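PDB 2B9U: hypothetical dTDP-4-dehydrorhamnose 3,5-epimerase from Sulfolobus tokodaii, which probably catalyses the epimerization of dTDP-4-dehydro-6-deoxy-D-glucose at C3' and C5' of the sugar, giving dTDP-4-dehydro-L-rhamnose for dTDP-L-rhamnose synthesis. Local coordinates for residues M1-F5 against V30-F36; G11-P17 against H107-P113; P42-Q46 against T133-Y137; H61-T65 against A172-D176. All coordinates share one frame; numbering follows the deposited sequence.

Contacts 1 and 2 are buried; contact 1 has no hydrogen bond across it, whereas contact 2 adds a backbone ladder to its apolar packing. Contacts 3 and 4 are only partly buried, and each has one direct hydrogen bond across it, with a bridging water in contact 3. Contacts 1, 2 and 3 all reach the larger antiparallel sheet: strand 12-22 lies between the strands of contact 1 and continues into contact 2, and Trp111 of contact 2 packs on Pro42 and Thr133 of contact 3. Contact 4 sets the carboxy-terminal tail against a strand of the second sheet. Contacts 1 and 3 both touch the second subunit; contact 4 touches no other chain, but Gln63 reaches Glu136 of contact 3.

Contact 1: residues M1-F5 against V30-F36; sequences MPFEF and VFKSEDF
Phe3 lies with its ring against the turn where strand 30-32 gives way to a helix, and Phe36 meets it edge-on: CE1 of Phe36 stands over the middle of the Phe3 face, 3.7 Å from Phe3 CZ, with the planes 85° apart. Phe36 in turn offers its own face to the edge of Phe5 in a looser T-shaped pair, the centroids 5.8 Å apart. The rim of Phe3 is lined by polar and aliphatic atoms. OD2 of Asp35 lies near the ring plane, 3.6 Å from Phe3 CE2, where the slightly positive ring hydrogens suit a carboxylate, and this oxygen also rests 3.5 Å from CG of Pro2. Farther round, Val30 O approaches Phe3 CE1 obliquely at 3.1 Å, while the aliphatic part of Lys32 brings CG to 3.9 Å from Phe3 CE2. Phe3 can reach across because its CG stands anti to the carbonyl carbon (chi1 -53°), beside the backbone N. On the other side, Lys32 occupies the N-cap position, and the bond from Phe36 N to Lys32 O, 3.0 Å, closes the first helical turn and fixes where Phe36 sits. Ile15 of strand 12-22 packs on all three phenylalanines, and Phe31 and Lys32 extend the sheet by pairing with a strand of the second subunit. The arrangement is an aromatic cluster joining the amino-terminal strand to a strand-to-helix turn of the jelly-roll-like cupin fold.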
# COMPACT_ATOMS: atom_id res chain seq x y z
N MET A 1 -19.30 -6.46 -4.98
CA MET A 1 -18.95 -5.14 -5.61
C MET A 1 -18.25 -4.03 -4.75
O MET A 1 -18.52 -2.84 -4.95
CB MET A 1 -20.16 -4.57 -6.39
CG MET A 1 -21.24 -3.83 -5.56
SD MET A 1 -22.75 -3.45 -6.52
CE MET A 1 -22.45 -1.78 -7.14
N PRO A 2 -17.35 -4.39 -3.82
CA PRO A 2 -16.30 -3.39 -3.52
C PRO A 2 -15.27 -3.33 -4.67
O PRO A 2 -14.54 -2.34 -4.82
CB PRO A 2 -15.64 -3.92 -2.24
CG PRO A 2 -16.57 -5.00 -1.74
CD PRO A 2 -17.23 -5.57 -2.94
N PHE A 3 -15.21 -4.41 -5.45
CA PHE A 3 -14.32 -4.51 -6.60
C PHE A 3 -15.03 -5.12 -7.82
O PHE A 3 -15.99 -5.88 -7.68
CB PHE A 3 -13.09 -5.37 -6.27
CG PHE A 3 -12.36 -4.94 -5.03
CD1 PHE A 3 -11.35 -3.97 -5.11
CD2 PHE A 3 -12.66 -5.50 -3.79
CE1 PHE A 3 -10.66 -3.57 -3.98
CE2 PHE A 3 -11.96 -5.10 -2.64
CZ PHE A 3 -10.96 -4.13 -2.73
N GLU A 4 -14.53 -4.77 -9.01
CA GLU A 4 -14.84 -5.47 -10.24
C GLU A 4 -13.56 -6.06 -10.80
O GLU A 4 -12.54 -5.39 -10.85
CB GLU A 4 -15.49 -4.53 -11.25
CG GLU A 4 -16.92 -4.17 -10.87
CD GLU A 4 -17.75 -3.67 -12.04
OE1 GLU A 4 -17.18 -3.27 -13.08
OE2 GLU A 4 -19.00 -3.68 -11.90
N PHE A 5 -13.63 -7.33 -11.22
CA PHE A 5 -12.49 -8.06 -11.76
C PHE A 5 -12.68 -8.38 -13.24
O PHE A 5 -13.72 -8.90 -13.64
CB PHE A 5 -12.30 -9.36 -10.97
CG PHE A 5 -12.10 -9.16 -9.49
CD1 PHE A 5 -13.20 -9.07 -8.63
CD2 PHE A 5 -10.82 -9.07 -8.94
CE1 PHE A 5 -13.02 -8.89 -7.25
CE2 PHE A 5 -10.63 -8.90 -7.56
CZ PHE A 5 -11.74 -8.80 -6.72
N VAL A 30 -8.46 -0.49 -1.26
CA VAL A 30 -7.57 -0.90 -2.32
C VAL A 30 -7.56 -2.44 -2.47
O VAL A 30 -7.68 -2.95 -3.57
CB VAL A 30 -6.14 -0.33 -2.11
CG1 VAL A 30 -5.19 -0.76 -3.22
CG2 VAL A 30 -6.19 1.21 -1.97
N PHE A 31 -7.44 -3.15 -1.35
CA PHE A 31 -7.36 -4.60 -1.34
C PHE A 31 -8.09 -5.11 -0.10
O PHE A 31 -8.02 -4.48 0.96
CB PHE A 31 -5.88 -5.02 -1.33
CG PHE A 31 -5.62 -6.34 -0.69
CD1 PHE A 31 -5.78 -7.51 -1.41
CD2 PHE A 31 -5.22 -6.42 0.64
CE1 PHE A 31 -5.55 -8.74 -0.83
CE2 PHE A 31 -4.98 -7.65 1.22
CZ PHE A 31 -5.16 -8.81 0.49
N LYS A 32 -8.81 -6.22 -0.25
CA LYS A 32 -9.47 -6.92 0.87
C LYS A 32 -9.33 -8.42 0.72
O LYS A 32 -9.72 -8.99 -0.30
CB LYS A 32 -10.97 -6.59 0.97
CG LYS A 32 -11.32 -5.14 1.23
CD LYS A 32 -12.82 -4.92 1.20
CE LYS A 32 -13.49 -5.31 2.50
NZ LYS A 32 -14.86 -4.71 2.55
N SER A 33 -8.77 -9.04 1.75
CA SER A 33 -8.39 -10.46 1.72
C SER A 33 -9.51 -11.36 1.18
O SER A 33 -9.28 -12.16 0.28
CB SER A 33 -7.96 -10.92 3.11
OG SER A 33 -7.73 -12.32 3.13
N GLU A 34 -10.71 -11.21 1.73
CA GLU A 34 -11.86 -12.04 1.38
C GLU A 34 -12.24 -11.94 -0.09
O GLU A 34 -12.43 -12.96 -0.75
CB GLU A 34 -13.05 -11.67 2.27
CG GLU A 34 -14.33 -12.44 1.98
CD GLU A 34 -15.23 -12.51 3.20
OE1 GLU A 34 -16.46 -12.31 3.04
OE2 GLU A 34 -14.70 -12.76 4.31
N ASP A 35 -12.37 -10.71 -0.59
CA ASP A 35 -12.73 -10.48 -1.98
C ASP A 35 -11.67 -11.01 -2.96
O ASP A 35 -12.01 -11.59 -4.01
CB ASP A 35 -12.97 -8.98 -2.21
CG ASP A 35 -14.20 -8.46 -1.45
OD1 ASP A 35 -15.24 -9.15 -1.44
OD2 ASP A 35 -14.13 -7.35 -0.88
N PHE A 36 -10.40 -10.82 -2.61
CA PHE A 36 -9.31 -11.20 -3.49
C PHE A 36 -9.09 -12.71 -3.50
O PHE A 36 -8.72 -13.27 -4.53
CB PHE A 36 -8.01 -10.46 -3.13
CG PHE A 36 -7.90 -9.06 -3.71
CD1 PHE A 36 -8.93 -8.14 -3.55
CD2 PHE A 36 -6.73 -8.66 -4.36
CE1 PHE A 36 -8.81 -6.82 -4.07
CE2 PHE A 36 -6.60 -7.37 -4.87
CZ PHE A 36 -7.64 -6.45 -4.72

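Contact 2: residues G11-P17 against H107-P113; sequences GIILIKP and HYMLWIP
Ile13 O is gripped twice from across the ladder: Trp111 N donates a hydrogen bond of 2.8 Å to it, and Leu110 CA adds a C-H...O contact at 3.4 Å. The two segments form an antiparallel beta ladder in the large sheet of the cupin jelly roll, with Ile13-Trp111 and Ile15-Met109 as hydrogen-bonded pairs and Leu14-Leu110 as the non-hydrogen-bonded pair between them. Met109 O is held in the same double fashion, by Ile15 N and by Leu14 CA.

Apolar side chains suit both faces of the buried middle of the ladder. On one, Ile15 CD1 packs 3.8 Å from Trp111 CB, and Met109, bent at chi3 (-82°), brings its CE against Ile15 CG2 and Pro17 CG. On the face of Leu14 and Leu110, Ile12 CG2 comes to 3.6 Å from Leu110 CD2.

At the Tyr108 end the aliphatic part of Lys16 runs alongside the phenol, its CG over the ring face in a CH-pi contact 4.0 Å from the centroid, and Leu14 CD2 also lies over the face; the ammonium group goes on to a salt bridge with Glu6. With a serine at the Tyr108 position, the methylenes of Lys16 and the methyl of Leu14 would probably lose the flat surface they rest on, and Lys16 would be less restrained.

At the far end Gly11 has backbone angles (phi 98°) at which a side chain would strike the preceding carbonyl, and Pro113 CG sits 3.3 Å from Gly11 O.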
# COMPACT_ATOMS: atom_id res chain seq x y z
N GLY A 11 -4.20 -15.49 -16.90
CA GLY A 11 -4.17 -15.36 -15.45
C GLY A 11 -4.00 -13.94 -14.93
O GLY A 11 -3.98 -13.71 -13.72
N ILE A 12 -3.88 -12.99 -15.86
CA ILE A 12 -3.72 -11.56 -15.52
C ILE A 12 -5.12 -11.00 -15.29
O ILE A 12 -6.04 -11.27 -16.08
CB ILE A 12 -2.99 -10.77 -16.66
CG1 ILE A 12 -1.64 -11.42 -17.03
CG2 ILE A 12 -2.82 -9.27 -16.32
CD1 ILE A 12 -0.55 -11.27 -15.99
N ILE A 13 -5.28 -10.24 -14.21
CA ILE A 13 -6.58 -9.73 -13.82
C ILE A 13 -6.48 -8.23 -13.53
O ILE A 13 -5.57 -7.78 -12.84
CB ILE A 13 -7.15 -10.46 -12.57
CG1 ILE A 13 -7.32 -11.97 -12.86
CG2 ILE A 13 -8.49 -9.86 -12.17
CD1 ILE A 13 -7.94 -12.78 -11.73
N LEU A 14 -7.42 -7.47 -14.09
CA LEU A 14 -7.53 -6.05 -13.77
C LEU A 14 -8.56 -5.89 -12.66
O LEU A 14 -9.67 -6.42 -12.77
CB LEU A 14 -7.92 -5.21 -15.00
CG LEU A 14 -7.93 -3.71 -14.72
CD1 LEU A 14 -6.69 -3.03 -15.30
CD2 LEU A 14 -9.22 -3.08 -15.21
N ILE A 15 -8.18 -5.18 -11.60
CA ILE A 15 -9.07 -4.93 -10.47
C ILE A 15 -9.49 -3.46 -10.43
O ILE A 15 -8.65 -2.56 -10.53
CB ILE A 15 -8.45 -5.36 -9.10
CG1 ILE A 15 -8.03 -6.82 -9.14
CG2 ILE A 15 -9.45 -5.21 -7.95
CD1 ILE A 15 -6.55 -7.01 -9.21
N LYS A 16 -10.79 -3.24 -10.27
CA LYS A 16 -11.33 -1.88 -10.29
C LYS A 16 -12.02 -1.62 -8.98
O LYS A 16 -13.04 -2.25 -8.69
CB LYS A 16 -12.35 -1.73 -11.42
CG LYS A 16 -11.86 -2.12 -12.79
CD LYS A 16 -13.05 -2.34 -13.70
CE LYS A 16 -12.89 -1.58 -15.00
NZ LYS A 16 -14.19 -1.52 -15.78
N PRO A 17 -11.46 -0.71 -8.15
CA PRO A 17 -12.03 -0.43 -6.83
C PRO A 17 -13.13 0.63 -6.87
O PRO A 17 -13.31 1.29 -7.88
CB PRO A 17 -10.82 0.04 -6.02
CG PRO A 17 -9.90 0.70 -7.04
CD PRO A 17 -10.24 0.09 -8.41
N HIS A 107 -7.30 4.58 -10.51
CA HIS A 107 -6.97 3.75 -9.34
C HIS A 107 -7.13 2.25 -9.61
O HIS A 107 -7.37 1.47 -8.69
CB HIS A 107 -7.78 4.16 -8.10
CG HIS A 107 -7.42 5.50 -7.57
ND1 HIS A 107 -6.24 5.76 -6.91
CD2 HIS A 107 -8.08 6.68 -7.62
CE1 HIS A 107 -6.19 7.04 -6.58
NE2 HIS A 107 -7.29 7.62 -7.00
N TYR A 108 -6.99 1.85 -10.88
CA TYR A 108 -7.01 0.42 -11.24
C TYR A 108 -5.72 -0.29 -10.84
O TYR A 108 -4.64 0.34 -10.69
CB TYR A 108 -7.22 0.21 -12.76
CG TYR A 108 -8.55 0.68 -13.35
CD1 TYR A 108 -9.67 0.88 -12.55
CD2 TYR A 108 -8.68 0.87 -14.72
CE1 TYR A 108 -10.88 1.30 -13.10
CE2 TYR A 108 -9.89 1.28 -15.28
CZ TYR A 108 -10.98 1.49 -14.46
OH TYR A 108 -12.18 1.91 -15.02
N MET A 109 -5.84 -1.60 -10.70
CA MET A 109 -4.76 -2.48 -10.26
C MET A 109 -4.66 -3.63 -11.24
O MET A 109 -5.65 -4.01 -11.84
CB MET A 109 -5.08 -3.05 -8.87
CG MET A 109 -4.89 -2.07 -7.71
SD MET A 109 -5.71 -2.68 -6.23
CE MET A 109 -7.40 -2.12 -6.55
N LEU A 110 -3.46 -4.18 -11.37
CA LEU A 110 -3.21 -5.38 -12.16
C LEU A 110 -2.68 -6.43 -11.21
O LEU A 110 -1.66 -6.20 -10.52
CB LEU A 110 -2.11 -5.13 -13.18
CG LEU A 110 -2.24 -5.20 -14.69
CD1 LEU A 110 -0.96 -5.83 -15.22
CD2 LEU A 110 -3.47 -5.97 -15.16
N TRP A 111 -3.35 -7.58 -11.19
CA TRP A 111 -2.81 -8.78 -10.55
C TRP A 111 -2.05 -9.59 -11.57
O TRP A 111 -2.58 -9.94 -12.65
CB TRP A 111 -3.91 -9.60 -9.89
CG TRP A 111 -3.58 -11.09 -9.73
CD1 TRP A 111 -4.11 -12.13 -10.44
CD2 TRP A 111 -2.65 -11.68 -8.79
NE1 TRP A 111 -3.57 -13.33 -10.01
CE2 TRP A 111 -2.67 -13.07 -9.01
CE3 TRP A 111 -1.80 -11.15 -7.80
CZ2 TRP A 111 -1.89 -13.96 -8.25
CZ3 TRP A 111 -1.00 -12.05 -7.06
CH2 TRP A 111 -1.06 -13.43 -7.29
N ILE A 112 -0.79 -9.86 -11.23
CA ILE A 112 0.15 -10.58 -12.07
C ILE A 112 0.65 -11.83 -11.31
O ILE A 112 1.51 -11.73 -10.42
CB ILE A 112 1.37 -9.71 -12.46
CG1 ILE A 112 0.94 -8.34 -13.03
CG2 ILE A 112 2.30 -10.48 -13.44
CD1 ILE A 112 2.10 -7.40 -13.28
N PRO A 113 0.13 -13.01 -11.68
CA PRO A 113 0.49 -14.29 -11.03
C PRO A 113 1.94 -14.68 -11.31
O PRO A 113 2.55 -14.09 -12.19
CB PRO A 113 -0.49 -15.29 -11.67
CG PRO A 113 -0.88 -14.69 -12.96
CD PRO A 113 -0.83 -13.19 -12.78

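Contact 3: residues P42-Q46 against T133-Y137; sequences PNVIQ and THNEY
This partly buried contact joins the start of strand 44-52 to the loop that follows strand 126-133, close to the dimer interface. Segment 42-46 contains a classic beta bulge, where Ile45 and Gln46 both face Ile132 of strand 126-133, and the loop carries Tyr137, which is predicted to stack on the thymine ring of the substrate.

Gln46 makes the direct polar link: its OE1 accepts Tyr137 N at 3.0 Å, almost straight at 167°, though the donor is tilted 28° from the amide carbonyl plane. CG trans to the backbone N (chi1 176°) and an extended chain beyond it carry the amide across to the loop. The NE2 end is held by Asn48, which helps fix the rotation of the group. With a leucine at this place, Tyr137 N would probably lose its acceptor and the backbone bearing the aromatic ring would be less firmly placed.

Ile45, itself in the bulge, lays its CD1 against the loop backbone, 3.4 Å from Asn135 C. Glu136 touches that methyl with CG but sends OE2 to the backbone N of Glu34 in the second subunit. At the other end the ring of Pro42 packs its CG 3.4 Å from His134 CE1, and the imidazole is steadied by a 2.7 Å hydrogen bond between its ND1 and Thr133 OG1. A water bridges the two backbones, donating to Asn43 O at 2.6 Å and accepting from His134 N at 2.8 Å.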
# COMPACT_ATOMS: atom_id res chain seq x y z
N PRO A 42 -3.76 -14.88 -3.45
CA PRO A 42 -3.41 -15.26 -2.08
C PRO A 42 -2.98 -14.09 -1.19
O PRO A 42 -3.08 -12.93 -1.59
CB PRO A 42 -2.24 -16.23 -2.29
CG PRO A 42 -1.53 -15.65 -3.46
CD PRO A 42 -2.64 -15.13 -4.37
N ASN A 43 -2.51 -14.41 0.02
CA ASN A 43 -2.13 -13.38 1.00
C ASN A 43 -0.93 -12.56 0.54
O ASN A 43 0.02 -13.08 -0.05
CB ASN A 43 -1.88 -13.97 2.40
CG ASN A 43 -3.14 -14.55 3.05
OD1 ASN A 43 -3.06 -15.33 4.00
ND2 ASN A 43 -4.30 -14.18 2.55
N VAL A 44 -0.99 -11.26 0.80
CA VAL A 44 0.14 -10.37 0.60
C VAL A 44 1.18 -10.63 1.69
O VAL A 44 0.85 -10.73 2.86
CB VAL A 44 -0.32 -8.87 0.59
CG1 VAL A 44 0.88 -7.93 0.50
CG2 VAL A 44 -1.29 -8.60 -0.60
N ILE A 45 2.45 -10.75 1.28
CA ILE A 45 3.52 -11.06 2.21
C ILE A 45 4.57 -9.95 2.32
O ILE A 45 5.33 -9.90 3.30
CB ILE A 45 4.18 -12.44 1.90
CG1 ILE A 45 4.62 -12.55 0.43
CG2 ILE A 45 3.17 -13.57 2.15
CD1 ILE A 45 5.90 -11.84 0.05
N GLN A 46 4.58 -9.05 1.34
CA GLN A 46 5.55 -7.96 1.25
C GLN A 46 4.90 -6.83 0.48
O GLN A 46 4.11 -7.09 -0.42
CB GLN A 46 6.80 -8.43 0.51
CG GLN A 46 7.82 -7.36 0.27
CD GLN A 46 9.20 -7.90 -0.03
OE1 GLN A 46 9.50 -9.05 0.26
NE2 GLN A 46 10.05 -7.04 -0.59
N THR A 133 2.91 -11.25 -3.32
CA THR A 133 2.38 -12.50 -2.77
C THR A 133 3.39 -13.61 -3.02
O THR A 133 4.37 -13.42 -3.75
CB THR A 133 1.00 -12.88 -3.40
OG1 THR A 133 1.19 -13.34 -4.74
CG2 THR A 133 0.01 -11.68 -3.38
N HIS A 134 3.16 -14.75 -2.37
CA HIS A 134 3.93 -16.01 -2.55
C HIS A 134 5.25 -16.07 -1.80
O HIS A 134 5.42 -16.90 -0.90
CB HIS A 134 4.14 -16.35 -4.04
CG HIS A 134 2.90 -16.81 -4.74
ND1 HIS A 134 1.87 -15.95 -5.04
CD2 HIS A 134 2.53 -18.03 -5.21
CE1 HIS A 134 0.91 -16.61 -5.67
NE2 HIS A 134 1.29 -17.88 -5.78
N ASN A 135 6.18 -15.20 -2.16
CA ASN A 135 7.53 -15.21 -1.60
C ASN A 135 8.14 -13.84 -1.54
O ASN A 135 7.93 -13.01 -2.42
CB ASN A 135 8.44 -16.10 -2.44
CG ASN A 135 8.14 -17.56 -2.22
OD1 ASN A 135 8.27 -18.07 -1.11
ND2 ASN A 135 7.70 -18.23 -3.28
N GLU A 136 8.92 -13.60 -0.49
CA GLU A 136 9.60 -12.33 -0.31
C GLU A 136 10.72 -12.12 -1.32
O GLU A 136 11.05 -13.01 -2.12
CB GLU A 136 10.14 -12.23 1.12
CG GLU A 136 9.05 -12.19 2.17
CD GLU A 136 9.59 -12.03 3.58
OE1 GLU A 136 10.80 -11.68 3.75
OE2 GLU A 136 8.80 -12.27 4.52
N TYR A 137 11.26 -10.91 -1.31
CA TYR A 137 12.53 -10.56 -1.92
C TYR A 137 13.56 -11.66 -1.68
O TYR A 137 13.80 -12.06 -0.53
CB TYR A 137 13.01 -9.27 -1.28
CG TYR A 137 14.36 -8.75 -1.71
CD1 TYR A 137 14.70 -8.60 -3.06
CD2 TYR A 137 15.29 -8.34 -0.76
CE1 TYR A 137 15.94 -8.09 -3.43
CE2 TYR A 137 16.52 -7.81 -1.12
CZ TYR A 137 16.84 -7.69 -2.46
OH TYR A 137 18.07 -7.20 -2.81
O HOH W 1 0.95 -15.38 -0.74

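Contact 4: residues H61-T65 against A172-D176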
# COMPACT_ATOMS: atom_id res chain seq x y z
N HIS A 61 11.03 -7.80 -14.44
CA HIS A 61 11.52 -8.63 -13.35
C HIS A 61 10.61 -9.77 -12.95
O HIS A 61 9.38 -9.65 -13.01
CB HIS A 61 11.76 -7.78 -12.11
CG HIS A 61 12.64 -6.60 -12.33
ND1 HIS A 61 12.35 -5.35 -11.84
CD2 HIS A 61 13.82 -6.48 -12.99
CE1 HIS A 61 13.31 -4.51 -12.18
NE2 HIS A 61 14.21 -5.17 -12.87
N TYR A 62 11.23 -10.87 -12.53
CA TYR A 62 10.55 -12.01 -11.92
C TYR A 62 11.53 -12.76 -10.99
O TYR A 62 12.75 -12.67 -11.16
CB TYR A 62 9.97 -12.96 -12.99
CG TYR A 62 10.96 -13.40 -14.04
CD1 TYR A 62 11.34 -12.54 -15.08
CD2 TYR A 62 11.53 -14.68 -14.02
CE1 TYR A 62 12.25 -12.93 -16.05
CE2 TYR A 62 12.45 -15.08 -14.99
CZ TYR A 62 12.79 -14.19 -16.00
OH TYR A 62 13.69 -14.55 -16.97
N GLN A 63 10.99 -13.46 -10.00
CA GLN A 63 11.78 -14.38 -9.20
C GLN A 63 11.47 -15.81 -9.62
O GLN A 63 10.31 -16.18 -9.77
CB GLN A 63 11.53 -14.16 -7.70
CG GLN A 63 12.60 -13.28 -7.03
CD GLN A 63 12.28 -12.84 -5.61
OE1 GLN A 63 12.78 -11.81 -5.16
NE2 GLN A 63 11.45 -13.61 -4.90
N ARG A 64 12.51 -16.61 -9.84
CA ARG A 64 12.32 -17.99 -10.28
C ARG A 64 11.87 -18.89 -9.14
O ARG A 64 12.08 -18.58 -7.97
CB ARG A 64 13.58 -18.54 -10.98
CG ARG A 64 14.87 -18.32 -10.22
CD ARG A 64 16.06 -19.08 -10.79
NE ARG A 64 17.23 -19.01 -9.91
CZ ARG A 64 17.40 -19.73 -8.80
NH1 ARG A 64 16.49 -20.62 -8.40
NH2 ARG A 64 18.51 -19.57 -8.09
N THR A 65 11.24 -20.00 -9.50
CA THR A 65 10.86 -21.07 -8.57
C THR A 65 12.11 -21.52 -7.76
O THR A 65 13.19 -21.64 -8.33
CB THR A 65 10.18 -22.21 -9.38
OG1 THR A 65 8.75 -22.00 -9.37
CG2 THR A 65 10.49 -23.60 -8.85
N ALA A 172 17.38 -15.46 -21.95
CA ALA A 172 17.08 -15.51 -20.52
C ALA A 172 16.81 -16.90 -19.94
O ALA A 172 16.34 -17.80 -20.63
CB ALA A 172 15.91 -14.60 -20.22
N GLU A 173 17.13 -17.04 -18.65
CA GLU A 173 16.73 -18.19 -17.84
C GLU A 173 15.31 -17.94 -17.32
O GLU A 173 15.08 -17.03 -16.52
CB GLU A 173 17.70 -18.38 -16.66
CG GLU A 173 19.16 -18.67 -17.06
CD GLU A 173 19.33 -20.05 -17.71
OE1 GLU A 173 19.39 -21.07 -16.96
OE2 GLU A 173 19.42 -20.11 -18.96
N VAL A 174 14.36 -18.75 -17.77
CA VAL A 174 12.94 -18.47 -17.55
C VAL A 174 12.16 -19.60 -16.85
O VAL A 174 12.73 -20.63 -16.48
CB VAL A 174 12.22 -18.06 -18.88
CG1 VAL A 174 12.79 -16.76 -19.43
CG2 VAL A 174 12.31 -19.19 -19.92
N PHE A 175 10.86 -19.38 -16.67
CA PHE A 175 9.95 -20.36 -16.05
C PHE A 175 9.64 -21.55 -16.97
O PHE A 175 9.87 -21.50 -18.19
CB PHE A 175 8.63 -19.69 -15.66
CG PHE A 175 8.64 -19.01 -14.32
CD1 PHE A 175 9.32 -17.81 -14.13
CD2 PHE A 175 7.93 -19.56 -13.26
CE1 PHE A 175 9.30 -17.17 -12.89
CE2 PHE A 175 7.91 -18.92 -12.01
CZ PHE A 175 8.60 -17.73 -11.83
N ASP A 176 9.08 -22.60 -16.38
CA ASP A 176 8.68 -23.81 -17.10
C ASP A 176 7.25 -23.71 -17.63
O ASP A 176 6.33 -23.24 -16.95
CB ASP A 176 8.84 -25.03 -16.20
CG ASP A 176 10.22 -25.11 -15.58
OD1 ASP A 176 10.96 -26.06 -15.90
OD2 ASP A 176 10.57 -24.21 -14.78
OXT ASP A 176 7.00 -24.10 -18.77
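Tyr62 holds its CG between the backbone N and the carbonyl carbon (chi1 52°), while Phe175 sets its own anti to the carbonyl carbon (chi1 -85°), and the two side chains lie alongside one another, running in opposite senses. The rings meet obliquely, planes 54° apart, with Tyr62 CD2 3.5 Å from Phe175 CE1. A tyrosine suits this place because its hydroxyl reaches beyond the ring: OH donates to Glu173 O at 2.9 Å, from well above the carbonyl plane, and Val174 CG1 packs 3.4 Å from Tyr62 OH. Phe175 turns its rim to the strand end, CZ lying 3.1 Å from Gln63 O, near the ring plane, where the positive edge of the ring can face the carbonyl. Past it, Thr65 OG1 comes to 4.1 Å from Phe175 CE2.

The carboxy-terminal tail is thus laid over the end of strand 57-63 by one hydroxyl and one phenyl ring. The tail's own backbone is tied to Lys89 and Ser90. Tyr62 is paired through its backbone with Arg143 on the neighbouring strand 142-144, the outermost strand on that side of the smaller sheet within this chain, while His61 bonds to Asp163 of helix 161-164.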